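Local coordinates for agarase (Pseudoalteromonas fuliginea, PDB 6XJ9), which probably hydrolyses the glycosidic linkages of agarose, as an agarase of glycoside hydrolase family 50 from a marine bacterium, at residues Leu374-Gly379 with Ala411-Lys416. Residues are numbered along the deposited sequence; the frame is centred on the assembly and turned at random.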
loop_
_atom_site.group_PDB
_atom_site.type_symbol
_atom_site.label_atom_id
_atom_site.label_comp_id
_atom_site.label_asym_id
_atom_site.label_seq_id
_atom_site.Cartn_x
_atom_site.Cartn_y
_atom_site.Cartn_z
ATOM N N LEU A 374 10.545 -5.492 33.396
ATOM C CA LEU A 374 10.149 -4.401 32.517
ATOM C C LEU A 374 9.918 -3.118 33.315
ATOM O O LEU A 374 9.567 -2.079 32.748
ATOM C CB LEU A 374 8.898 -4.817 31.735
ATOM C CG LEU A 374 9.090 -5.972 30.746
ATOM C CD1 LEU A 374 7.778 -6.323 30.066
ATOM C CD2 LEU A 374 10.164 -5.665 29.708
ATOM N N GLY A 375 10.138 -3.203 34.633
ATOM C CA GLY A 375 10.083 -2.051 35.516
ATOM C C GLY A 375 11.256 -1.096 35.305
ATOM O O GLY A 375 11.253 0.018 35.827
ATOM N N LYS A 376 12.260 -1.535 34.537
ATOM C CA LYS A 376 13.437 -0.719 34.298
ATOM C C LYS A 376 13.125 0.365 33.263
ATOM O O LYS A 376 13.902 1.301 33.101
ATOM C CB LYS A 376 14.637 -1.595 33.921
ATOM C CG LYS A 376 14.550 -2.300 32.575
ATOM C CD LYS A 376 15.885 -2.864 32.090
ATOM C CE LYS A 376 16.359 -4.074 32.870
ATOM N NZ LYS A 376 15.441 -5.226 32.703
ATOM N N HIS A 377 11.970 0.247 32.592
ATOM C CA HIS A 377 11.573 1.202 31.568
ATOM C C HIS A 377 10.802 2.386 32.141
ATOM O O HIS A 377 10.363 3.245 31.385
ATOM C CB HIS A 377 10.908 0.492 30.383
ATOM C CG HIS A 377 11.782 -0.607 29.887
ATOM N ND1 HIS A 377 13.051 -0.360 29.409
ATOM C CD2 HIS A 377 11.624 -1.948 29.897
ATOM C CE1 HIS A 377 13.620 -1.501 29.090
ATOM N NE2 HIS A 377 12.766 -2.496 29.389
ATOM N N PHE A 378 10.651 2.439 33.470
ATOM C CA PHE A 378 10.194 3.665 34.105
ATOM C C PHE A 378 11.308 4.707 34.036
ATOM O O PHE A 378 12.489 4.376 34.124
ATOM C CB PHE A 378 9.766 3.443 35.563
ATOM C CG PHE A 378 8.404 2.821 35.768
ATOM C CD1 PHE A 378 7.243 3.539 35.509
ATOM C CD2 PHE A 378 8.279 1.524 36.243
ATOM C CE1 PHE A 378 5.991 2.965 35.690
ATOM C CE2 PHE A 378 7.027 0.952 36.426
ATOM C CZ PHE A 378 5.886 1.669 36.147
ATOM N N GLY A 379 10.908 5.967 33.858
ATOM C CA GLY A 379 11.826 7.094 33.902
ATOM C C GLY A 379 11.185 8.257 34.646
ATOM O O GLY A 379 10.233 8.056 35.394
ATOM N N ALA A 411 20.005 -11.283 27.174
ATOM C CA ALA A 411 20.782 -10.746 26.068
ATOM C C ALA A 411 20.805 -9.217 26.147
ATOM O O ALA A 411 19.988 -8.603 26.837
ATOM C CB ALA A 411 20.225 -11.241 24.754
ATOM N N ASP A 412 21.770 -8.613 25.445
ATOM C CA ASP A 412 21.992 -7.178 25.478
ATOM C C ASP A 412 21.038 -6.539 24.467
ATOM O O ASP A 412 21.411 -6.323 23.316
ATOM C CB ASP A 412 23.466 -6.871 25.186
ATOM C CG ASP A 412 23.866 -5.410 25.328
ATOM O OD1 ASP A 412 22.966 -4.535 25.321
ATOM O OD2 ASP A 412 25.089 -5.152 25.428
ATOM N N TYR A 413 19.806 -6.246 24.915
ATOM C CA TYR A 413 18.729 -5.853 24.018
ATOM C C TYR A 413 19.054 -4.534 23.315
ATOM O O TYR A 413 18.675 -4.360 22.162
ATOM C CB TYR A 413 17.367 -5.845 24.723
ATOM C CG TYR A 413 17.203 -4.794 25.795
ATOM C CD1 TYR A 413 17.541 -5.054 27.117
ATOM C CD2 TYR A 413 16.704 -3.537 25.490
ATOM C CE1 TYR A 413 17.395 -4.092 28.103
ATOM C CE2 TYR A 413 16.561 -2.560 26.464
ATOM C CZ TYR A 413 16.907 -2.838 27.770
ATOM O OH TYR A 413 16.769 -1.866 28.717
ATOM N N MET A 414 19.742 -3.615 24.011
ATOM C CA MET A 414 20.086 -2.325 23.427
ATOM C C MET A 414 21.113 -2.518 22.314
ATOM O O MET A 414 20.986 -1.924 21.247
ATOM C CB MET A 414 20.652 -1.354 24.469
ATOM C CG MET A 414 19.598 -0.817 25.415
ATOM S SD MET A 414 18.305 0.061 24.494
ATOM C CE MET A 414 19.275 1.420 23.840
ATOM N N GLN A 415 22.141 -3.340 22.580
ATOM C CA GLN A 415 23.179 -3.614 21.595
ATOM C C GLN A 415 22.561 -4.271 20.363
ATOM O O GLN A 415 22.933 -3.947 19.241
ATOM C CB GLN A 415 24.295 -4.479 22.190
ATOM C CG GLN A 415 25.227 -5.092 21.153
ATOM C CD GLN A 415 25.979 -6.257 21.746
ATOM O OE1 GLN A 415 25.649 -7.421 21.509
ATOM N NE2 GLN A 415 26.980 -5.950 22.558
ATOM N N LYS A 416 21.610 -5.191 20.582
ATOM C CA LYS A 416 20.979 -5.876 19.464
ATOM C C LYS A 416 20.107 -4.894 18.680
ATOM O O LYS A 416 20.025 -4.973 17.456
ATOM C CB LYS A 416 20.214 -7.118 19.934
ATOM C CG LYS A 416 19.444 -7.868 18.854
ATOM C CD LYS A 416 20.319 -8.572 17.830
ATOM C CE LYS A 416 19.521 -9.416 16.852
ATOM N NZ LYS A 416 20.396 -10.124 15.885
#
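A tyrosine hydroxyl set against a carbon corner of a histidine, rather than against one of its nitrogens, joins these two segments: Tyr413 OH lies 3.2 Å from His377 CE1, near the plane of the imidazole and at its edge. ND1 and NE2 of His377 flank that corner, each 4.1 Å from the same oxygen, and no hydrogen bond crosses the contact. The two rings approach obliquely, centroids 5.8 Å apart and planes at 80°. Lys376 supplies the other touch, its CD methylene 3.6 Å from Tyr413 OH. Bends at chi3 and chi4 (71° and 64°) curl the lysine chain back, and NZ ends in a salt bridge with Glu403 and a hydrogen bond to the Thr373 carbonyl. Its CG lies over one face of the His377 ring, toward the rim. Glu403, from helix 397-406, also shares a hydrogen bond with His377 NE2, which helps hold the imidazole in its rotation. Were His377 an alanine, Tyr413 OH would probably lose its closest neighbour across the contact, and Glu403 its bond to the imidazole. Tyr413 itself stands in the first turn of helix 413-428, where Asp412 OD1 accepts from Gln415 N at 3.1 Å, the N-H coming from above the carboxylate plane. A 3-10 turn leading into edge strand 378-381 thus meets the start of a helix N-capped by Asp412.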